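PDB 5L0L: LPG0439 HIT-related domain-containing protein from Legionella pneumophila subsp. pneumophila, which is of unknown function but, as a HIT-related protein of the HIT-like clan with a predicted membrane anchor, may bind nucleotides or related phosphate compounds. Local coordinates for residues L95-S100 / L129-R134; R47-I52 / A143-R148; G135-E140 / G149-L154. One frame throughout, in Å; residues are numbered along the deposited sequence.

Contact 1 (L95-S100 / L129-R134); sequences LIVQFS and LHMWGR. With SO4 (sulfate ion), chain C.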
loop_
_atom_site.group_PDB
_atom_site.type_symbol
_atom_site.label_atom_id
_atom_site.label_comp_id
_atom_site.label_asym_id
_atom_site.label_seq_id
_atom_site.Cartn_x
_atom_site.Cartn_y
_atom_site.Cartn_z
ATOM N N LEU A 95 12.513 11.781 -1.600
ATOM C CA LEU A 95 12.417 10.363 -1.972
ATOM C C LEU A 95 11.137 10.040 -2.718
ATOM O O LEU A 95 10.095 10.691 -2.509
ATOM C CB LEU A 95 12.474 9.519 -0.706
ATOM C CG LEU A 95 13.780 9.709 0.090
ATOM C CD1 LEU A 95 13.676 9.119 1.476
ATOM C CD2 LEU A 95 14.926 9.092 -0.687
ATOM N N ILE A 96 11.196 8.990 -3.536
ATOM C CA ILE A 96 9.992 8.396 -4.127
ATOM C C ILE A 96 9.352 7.567 -3.012
ATOM O O ILE A 96 10.042 6.793 -2.366
ATOM C CB ILE A 96 10.370 7.445 -5.270
ATOM C CG1 ILE A 96 10.911 8.226 -6.448
ATOM C CG2 ILE A 96 9.169 6.561 -5.659
ATOM C CD1 ILE A 96 11.642 7.330 -7.445
ATOM N N VAL A 97 8.062 7.688 -2.779
ATOM C CA VAL A 97 7.465 6.911 -1.687
ATOM C C VAL A 97 6.879 5.625 -2.252
ATOM O O VAL A 97 6.296 5.629 -3.345
ATOM C CB VAL A 97 6.417 7.711 -0.888
ATOM C CG1 VAL A 97 5.152 7.865 -1.645
ATOM C CG2 VAL A 97 6.133 7.032 0.443
ATOM N N GLN A 98 7.064 4.535 -1.525
ATOM C CA GLN A 98 6.404 3.257 -1.797
ATOM C C GLN A 98 5.836 2.722 -0.496
ATOM O O GLN A 98 6.346 3.017 0.607
ATOM C CB GLN A 98 7.374 2.240 -2.412
ATOM C CG GLN A 98 7.895 2.710 -3.768
ATOM C CD GLN A 98 8.733 1.674 -4.496
ATOM O OE1 GLN A 98 9.392 0.819 -3.887
ATOM N NE2 GLN A 98 8.714 1.755 -5.816
ATOM N N PHE A 99 4.758 1.948 -0.586
ATOM C CA PHE A 99 4.209 1.301 0.593
ATOM C C PHE A 99 3.461 0.016 0.256
ATOM O O PHE A 99 2.978 -0.143 -0.887
ATOM C CB PHE A 99 3.314 2.263 1.452
ATOM C CG PHE A 99 2.156 2.896 0.724
ATOM C CD1 PHE A 99 0.932 2.241 0.614
ATOM C CD2 PHE A 99 2.272 4.164 0.185
ATOM C CE1 PHE A 99 -0.126 2.827 -0.040
ATOM C CE2 PHE A 99 1.208 4.765 -0.472
ATOM C CZ PHE A 99 0.017 4.087 -0.589
ATOM N N SER A 100 3.370 -0.879 1.241
ATOM C CA SER A 100 2.670 -2.159 1.068
ATOM C C SER A 100 1.996 -2.578 2.365
ATOM O O SER A 100 2.626 -2.532 3.442
ATOM C CB SER A 100 3.621 -3.293 0.666
ATOM O OG SER A 100 4.274 -3.130 -0.583
ATOM N N LEU A 129 1.038 -1.526 7.924
ATOM C CA LEU A 129 1.649 -1.483 6.621
ATOM C C LEU A 129 3.062 -0.926 6.715
ATOM O O LEU A 129 3.454 -0.361 7.734
ATOM C CB LEU A 129 0.813 -0.719 5.605
ATOM C CG LEU A 129 0.503 0.764 5.755
ATOM C CD1 LEU A 129 1.684 1.648 5.387
ATOM C CD2 LEU A 129 -0.693 1.124 4.883
ATOM N N HIS A 130 3.795 -1.134 5.635
ATOM C CA HIS A 130 5.215 -0.768 5.517
ATOM C C HIS A 130 5.306 0.370 4.528
ATOM O O HIS A 130 4.607 0.374 3.527
ATOM C CB HIS A 130 6.019 -1.938 4.954
ATOM C CG HIS A 130 5.899 -3.175 5.765
ATOM N ND1 HIS A 130 6.653 -3.382 6.892
ATOM C CD2 HIS A 130 5.053 -4.230 5.664
ATOM C CE1 HIS A 130 6.281 -4.526 7.453
ATOM N NE2 HIS A 130 5.345 -5.080 6.697
HETATM N N MSE A 131 6.207 1.306 4.783
HETATM C CA MSE A 131 6.448 2.427 3.862
HETATM C C MSE A 131 7.953 2.694 3.834
HETATM O O MSE A 131 8.660 2.468 4.845
HETATM C CB MSE A 131 5.651 3.655 4.316
HETATM C CG MSE A 131 5.846 4.822 3.387
HETATM SE SE MSE A 131 4.741 6.390 3.891
HETATM C CE MSE A 131 2.978 5.584 3.650
ATOM N N TRP A 132 8.463 3.100 2.677
ATOM C CA TRP A 132 9.900 3.349 2.524
ATOM C C TRP A 132 10.114 4.279 1.353
ATOM O O TRP A 132 9.146 4.627 0.629
ATOM C CB TRP A 132 10.665 2.017 2.328
ATOM C CG TRP A 132 10.217 1.290 1.103
ATOM C CD1 TRP A 132 10.809 1.315 -0.127
ATOM C CD2 TRP A 132 9.063 0.437 0.973
ATOM N NE1 TRP A 132 10.078 0.563 -1.024
ATOM C CE2 TRP A 132 9.015 0.005 -0.375
ATOM C CE3 TRP A 132 8.064 -0.000 1.857
ATOM C CZ2 TRP A 132 8.024 -0.855 -0.859
ATOM C CZ3 TRP A 132 7.053 -0.805 1.362
ATOM C CH2 TRP A 132 7.031 -1.220 0.022
ATOM N N GLY A 133 11.348 4.718 1.196
ATOM C CA GLY A 133 11.721 5.658 0.115
ATOM C C GLY A 133 12.653 5.001 -0.895
ATOM O O GLY A 133 13.449 4.095 -0.541
ATOM N N ARG A 134 12.560 5.469 -2.144
ATOM C CA ARG A 134 13.443 5.086 -3.227
ATOM C C ARG A 134 14.217 6.294 -3.767
ATOM O O ARG A 134 13.720 7.428 -3.830
ATOM C CB ARG A 134 12.673 4.390 -4.377
ATOM C CG ARG A 134 11.792 3.219 -3.939
ATOM C CD ARG A 134 12.610 2.066 -3.331
ATOM N NE ARG A 134 13.543 1.482 -4.287
ATOM C CZ ARG A 134 13.200 0.597 -5.232
ATOM N NH1 ARG A 134 14.124 0.166 -6.054
ATOM N NH2 ARG A 134 11.948 0.128 -5.358
HETATM S S SO4 C . 4.560 -8.400 7.158
HETATM O O1 SO4 C . 4.810 -7.815 8.508
HETATM O O2 SO4 C . 4.081 -9.738 7.482
HETATM O O3 SO4 C . 3.608 -7.431 6.629
HETATM O O4 SO4 C . 5.954 -8.339 6.695
#
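In the six-stranded antiparallel sheet of this HIT-related domain, the outermost strand of this chain, 96-101, pairs with strand 128-134: I96, Q98 and S100 each exchange two backbone hydrogen bonds, with R134, W132 and H130 respectively. Q98 OE1 bridges W132 and R134, which lie two apart on the partner strand. It accepts from W132 NE1 at 3.0 Å, on a lone pair, and from R134 NH2 at 3.0 Å, this donor tilted from the amide plane while OE1 lies in the guanidinium plane; R134 NH1 bonds to L154 O. W132 CG sits between its backbone N and carbonyl carbon (chi1 61°), folding the indole over strand 96-101. One indole face receives Q98 CB, 3.4 Å from W132 CE2, and S100 OG meets the ring edge at W132 CH2. On the opposite face of the sheet, V97 CG2 touches M131 CG at 3.7 Å and M131 CE reaches F99 CD2. Q98 NE2 bonds to L102 O and N104 OD1, and S100 OG to S100 OG, all of the second subunit, whose strand continues the sheet. H130 NE2 and H128 NE2 hold a sulfate, probably from the crystallisation liquor, consistent with the histidine-lined phosphate site of HIT proteins.

Contact 2 (R47-I52 / A143-R148); sequences RGYRII and AGVPLR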
loop_
_atom_site.group_PDB
_atom_site.type_symbol
_atom_site.label_atom_id
_atom_site.label_comp_id
_atom_site.label_asym_id
_atom_site.label_seq_id
_atom_site.Cartn_x
_atom_site.Cartn_y
_atom_site.Cartn_z
ATOM N N ARG A 47 16.941 -0.344 5.376
ATOM C CA ARG A 47 16.905 0.010 3.954
ATOM C C ARG A 47 15.680 0.877 3.624
ATOM O O ARG A 47 14.557 0.599 4.087
ATOM C CB ARG A 47 16.868 -1.218 3.064
ATOM C CG ARG A 47 18.091 -2.128 3.223
ATOM C CD ARG A 47 17.966 -3.377 2.388
ATOM N NE ARG A 47 16.753 -4.101 2.763
ATOM C CZ ARG A 47 15.961 -4.778 1.935
ATOM N NH1 ARG A 47 16.251 -4.917 0.649
ATOM N NH2 ARG A 47 14.885 -5.350 2.415
ATOM N N GLY A 48 15.907 1.906 2.818
ATOM C CA GLY A 48 14.862 2.821 2.400
ATOM C C GLY A 48 14.234 3.643 3.534
ATOM O O GLY A 48 13.163 4.216 3.348
ATOM N N TYR A 49 14.906 3.706 4.677
ATOM C CA TYR A 49 14.351 4.287 5.899
ATOM C C TYR A 49 12.952 3.719 6.189
ATOM O O TYR A 49 12.027 4.466 6.471
ATOM C CB TYR A 49 14.317 5.835 5.810
ATOM C CG TYR A 49 15.573 6.550 5.340
ATOM C CD1 TYR A 49 16.859 6.038 5.576
ATOM C CD2 TYR A 49 15.480 7.747 4.667
ATOM C CE1 TYR A 49 17.986 6.713 5.140
ATOM C CE2 TYR A 49 16.603 8.461 4.274
ATOM C CZ TYR A 49 17.851 7.947 4.496
ATOM O OH TYR A 49 18.949 8.610 4.062
ATOM N N ARG A 50 12.797 2.388 6.082
ATOM C CA ARG A 50 11.492 1.754 6.271
ATOM C C ARG A 50 10.836 2.164 7.584
ATOM O O ARG A 50 11.508 2.139 8.647
ATOM C CB ARG A 50 11.627 0.238 6.291
ATOM C CG ARG A 50 11.664 -0.443 4.964
ATOM C CD ARG A 50 11.957 -1.935 5.159
ATOM N NE ARG A 50 10.797 -2.657 5.654
ATOM C CZ ARG A 50 10.659 -3.994 5.617
ATOM N NH1 ARG A 50 11.651 -4.783 5.208
ATOM N NH2 ARG A 50 9.515 -4.539 6.025
ATOM N N ILE A 51 9.542 2.482 7.519
ATOM C CA ILE A 51 8.702 2.609 8.706
ATOM C C ILE A 51 7.606 1.547 8.706
ATOM O O ILE A 51 7.287 0.958 7.669
ATOM C CB ILE A 51 8.059 4.000 8.842
ATOM C CG1 ILE A 51 7.161 4.298 7.648
ATOM C CG2 ILE A 51 9.142 5.054 9.079
ATOM C CD1 ILE A 51 6.295 5.526 7.809
ATOM N N ILE A 52 7.073 1.288 9.890
ATOM C CA ILE A 52 5.858 0.473 10.062
ATOM C C ILE A 52 4.800 1.397 10.663
ATOM O O ILE A 52 5.061 2.108 11.640
ATOM C CB ILE A 52 6.095 -0.696 11.009
ATOM C CG1 ILE A 52 7.256 -1.575 10.514
ATOM C CG2 ILE A 52 4.816 -1.539 11.179
ATOM C CD1 ILE A 52 7.784 -2.539 11.566
ATOM N N ALA A 143 21.767 13.057 6.706
ATOM C CA ALA A 143 23.225 13.057 6.874
ATOM C C ALA A 143 23.715 11.897 7.742
ATOM O O ALA A 143 23.203 11.647 8.842
ATOM C CB ALA A 143 23.738 14.408 7.406
ATOM N N GLY A 144 24.666 11.144 7.196
ATOM C CA GLY A 144 25.286 9.997 7.877
ATOM C C GLY A 144 24.533 8.690 7.639
ATOM O O GLY A 144 24.959 7.632 8.120
ATOM N N VAL A 145 23.418 8.727 6.896
ATOM C CA VAL A 145 22.596 7.511 6.747
ATOM C C VAL A 145 22.300 7.290 5.253
ATOM O O VAL A 145 21.396 7.904 4.702
ATOM C CB VAL A 145 21.272 7.603 7.533
ATOM C CG1 VAL A 145 20.598 6.227 7.573
ATOM C CG2 VAL A 145 21.441 8.186 8.940
ATOM N N PRO A 146 23.037 6.385 4.600
ATOM C CA PRO A 146 22.735 6.077 3.198
ATOM C C PRO A 146 21.331 5.471 3.116
ATOM O O PRO A 146 20.926 4.738 4.019
ATOM C CB PRO A 146 23.770 5.003 2.813
ATOM C CG PRO A 146 24.729 4.967 3.926
ATOM C CD PRO A 146 24.163 5.604 5.128
ATOM N N LEU A 147 20.622 5.797 2.058
ATOM C CA LEU A 147 19.283 5.280 1.869
ATOM C C LEU A 147 19.249 3.752 1.848
ATOM O O LEU A 147 18.432 3.140 2.530
ATOM C CB LEU A 147 18.688 5.841 0.570
ATOM C CG LEU A 147 17.227 5.411 0.282
ATOM C CD1 LEU A 147 16.282 6.029 1.307
ATOM C CD2 LEU A 147 16.836 5.795 -1.150
ATOM N N ARG A 148 20.167 3.159 1.079
ATOM C CA ARG A 148 20.220 1.726 0.833
ATOM C C ARG A 148 18.978 1.245 0.081
ATOM O O ARG A 148 18.142 2.052 -0.350
ATOM C CB ARG A 148 20.444 0.938 2.143
ATOM C CG ARG A 148 21.700 1.382 2.890
ATOM C CD ARG A 148 21.591 0.862 4.307
ATOM N NE ARG A 148 22.795 1.094 5.049
ATOM C CZ ARG A 148 22.971 1.975 6.034
ATOM N NH1 ARG A 148 22.023 2.794 6.470
ATOM N NH2 ARG A 148 24.177 2.043 6.565
#
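The ring of Y49 is the centrepiece here, with L147 over one face and V145 at its edge. L147 CD1 stands 3.8 Å from the ring centroid and only 11° off the normal, a CH-pi contact directly above the middle of the ring, the two side chains crossing at about a right angle. CG of L147 lies opposite the backbone N (chi1 -177°), which carries that methyl over both the ring and the backbone of G48, 3.7 Å from G48 CA. V145 comes from a different direction: its CG1 rests 3.6 Å from Y49 CE1, and its carbonyl O lies in the ring plane beyond the hydroxyl. Y49 OH donates to V145 O across 2.6 Å, while the same hydroxyl also takes a hydrogen bond from I142 N.

Beside the ring the backbones are tied directly, G48 N donating to L147 O at 2.8 Å. The aliphatic parts of two arginines meet next to it, R47 CG lying 4.0 Å from R148 CB. Their charged ends diverge, R47 to D45, D157 and Q169, and R148 to E178 of helix 176-194.

Y49 is thus held by its hydroxyl and by one ring face: the hydroxyl, acting as both donor and acceptor, fixes the far end of the ring, while one face is packed by L147. Polar and apolar forces together hold this irregular 143-148 loop against the lead-in to strand 51-58.

Contact 3 (G135-E140 / G149-L154); sequences GDPDME and GPEPGL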
loop_
_atom_site.group_PDB
_atom_site.type_symbol
_atom_site.label_atom_id
_atom_site.label_comp_id
_atom_site.label_asym_id
_atom_site.label_seq_id
_atom_site.Cartn_x
_atom_site.Cartn_y
_atom_site.Cartn_z
ATOM N N GLY A 135 15.406 6.002 -4.238
ATOM C CA GLY A 135 16.307 7.001 -4.767
ATOM C C GLY A 135 17.702 6.431 -4.921
ATOM O O GLY A 135 17.840 5.220 -5.086
ATOM N N ASP A 136 18.729 7.287 -4.915
ATOM C CA ASP A 136 20.091 6.799 -5.012
ATOM C C ASP A 136 20.433 6.037 -3.728
ATOM O O ASP A 136 20.520 6.649 -2.667
ATOM C CB ASP A 136 21.053 7.980 -5.219
ATOM C CG ASP A 136 22.510 7.560 -5.282
ATOM O OD1 ASP A 136 22.871 6.391 -5.069
ATOM O OD2 ASP A 136 23.324 8.473 -5.551
ATOM N N PRO A 137 20.646 4.721 -3.811
ATOM C CA PRO A 137 20.948 3.974 -2.591
ATOM C C PRO A 137 22.170 4.419 -1.827
ATOM O O PRO A 137 22.214 4.223 -0.618
ATOM C CB PRO A 137 21.159 2.547 -3.092
ATOM C CG PRO A 137 20.359 2.482 -4.366
ATOM C CD PRO A 137 20.602 3.822 -4.983
ATOM N N ASP A 138 23.129 5.031 -2.524
ATOM C CA ASP A 138 24.334 5.523 -1.863
ATOM C C ASP A 138 24.232 6.961 -1.343
ATOM O O ASP A 138 25.172 7.422 -0.682
ATOM C CB ASP A 138 25.530 5.443 -2.833
ATOM C CG ASP A 138 26.048 4.024 -3.021
ATOM O OD1 ASP A 138 25.875 3.204 -2.089
ATOM O OD2 ASP A 138 26.708 3.728 -4.053
HETATM N N MSE A 139 23.139 7.665 -1.610
HETATM C CA MSE A 139 23.002 9.045 -1.142
HETATM C C MSE A 139 22.523 9.078 0.301
HETATM O O MSE A 139 21.586 8.364 0.662
HETATM C CB MSE A 139 22.037 9.767 -2.079
HETATM C CG MSE A 139 21.531 11.110 -1.591
HETATM SE SE MSE A 139 22.964 12.438 -1.646
HETATM C CE MSE A 139 22.092 13.847 -2.721
ATOM N N GLU A 140 23.159 9.922 1.121
ATOM C CA GLU A 140 22.715 10.140 2.512
ATOM C C GLU A 140 21.682 11.255 2.537
ATOM O O GLU A 140 22.003 12.410 2.838
ATOM C CB GLU A 140 23.933 10.386 3.428
ATOM C CG GLU A 140 24.898 9.174 3.357
ATOM C CD GLU A 140 25.989 9.177 4.432
ATOM O OE1 GLU A 140 26.317 10.250 4.966
ATOM O OE2 GLU A 140 26.524 8.075 4.721
ATOM N N GLY A 149 18.857 -0.061 -0.123
ATOM C CA GLY A 149 17.793 -0.607 -0.954
ATOM C C GLY A 149 18.261 -0.680 -2.405
ATOM O O GLY A 149 19.346 -0.193 -2.747
ATOM N N PRO A 150 17.497 -1.370 -3.264
ATOM C CA PRO A 150 17.882 -1.513 -4.659
ATOM C C PRO A 150 17.709 -0.224 -5.440
ATOM O O PRO A 150 16.899 0.650 -5.073
ATOM C CB PRO A 150 16.980 -2.656 -5.175
ATOM C CG PRO A 150 15.900 -2.794 -4.193
ATOM C CD PRO A 150 16.298 -2.136 -2.917
ATOM N N GLU A 151 18.439 -0.108 -6.546
ATOM C CA GLU A 151 18.273 1.063 -7.411
ATOM C C GLU A 151 16.836 1.203 -7.940
ATOM O O GLU A 151 16.206 0.193 -8.189
ATOM C CB GLU A 151 19.215 0.981 -8.616
ATOM C CG GLU A 151 20.632 1.279 -8.234
ATOM C CD GLU A 151 21.610 1.024 -9.363
ATOM O OE1 GLU A 151 21.189 0.702 -10.480
ATOM O OE2 GLU A 151 22.802 1.178 -9.081
ATOM N N PRO A 152 16.327 2.439 -8.102
ATOM C CA PRO A 152 15.003 2.690 -8.699
ATOM C C PRO A 152 14.799 1.941 -9.991
ATOM O O PRO A 152 15.742 1.794 -10.785
ATOM C CB PRO A 152 14.987 4.208 -8.895
ATOM C CG PRO A 152 15.839 4.706 -7.789
ATOM C CD PRO A 152 16.946 3.703 -7.683
ATOM N N GLY A 153 13.602 1.395 -10.134
ATOM C CA GLY A 153 13.263 0.466 -11.215
ATOM C C GLY A 153 13.163 -0.971 -10.770
ATOM O O GLY A 153 12.370 -1.742 -11.336
ATOM N N LEU A 154 13.997 -1.352 -9.805
ATOM C CA LEU A 154 14.027 -2.727 -9.311
ATOM C C LEU A 154 13.022 -2.868 -8.170
ATOM O O LEU A 154 12.749 -1.891 -7.458
ATOM C CB LEU A 154 15.416 -3.091 -8.801
ATOM C CG LEU A 154 16.532 -2.992 -9.849
ATOM C CD1 LEU A 154 17.891 -3.230 -9.212
ATOM C CD2 LEU A 154 16.260 -3.973 -10.982
HETATM O O HOH W 1 15.942 2.991 -3.843
#
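P137 and P152 make the closest approaches between the loop segments 135-140 and 149-154, each ring resting against a backbone carbonyl of the other side. P137 CG lies 3.3 Å from G149 O, and the neighbouring P137 CB is equally near that oxygen. In the reverse sense, P152 CD comes within 3.1 Å of G135 O. E151 adds its aliphatic stem, its CG 4.1 Å from P137 CG, with the two side chains crossing at about a right angle. No direct hydrogen bond links the two segments; van der Waals packing is supplemented by a water that accepts from G135 N at 3.1 Å and probably donates to P150 O at 2.8 Å.

The next shell is made of turns that set these groups in place. A type I turn runs from D136 to M139, closed by M139 N donating to D136 O, and P137 occupies its second position. Within it, D136 OD1 accepts from D138 N at 2.9 Å, the N-H approaching from above the carboxylate plane; this is an Asx turn. On the opposing segment a type II turn from E151 to L154 places P152 second and G153 third, with L154 N donating to E151 O.

Further out, R134 NH1 bonds to P150 O and L154 O, gripping the second segment from the end of strand 128-134. Backbone bonds of P137 with R148 and M139 with L147 tie 135-140 to the chain leading into 149-154. The second subunit also closes in: its K2 forms a salt bridge with D136, and its F109 and T116 pack on E151 and P152. Both segments belong to the long loop region between strand 128-134 and helix 176-194, folded back beside the sheet's end and against the neighbouring subunit.

Contacts 1, 2 and 3 cluster with centres 10 to 12 Å apart, all in the HIT-related part of the chain. Along the chain, 47-52 comes first, then both strands of contact 1, then the segments of contacts 3 and 2 in alternation: 135-140, 143-148, 149-154. Strand 128-134 is the shared element, pairing with 96-101 in contact 1 and with 51-58 on its other side, where M131 O and I51 N probably bond. The loop that continues from it supplies contact 3 and half of contact 2. Strand 128-134 and this loop thus carry the packing from the sheet out to the dimer interface, where contacts 1 and 3 both meet the second subunit.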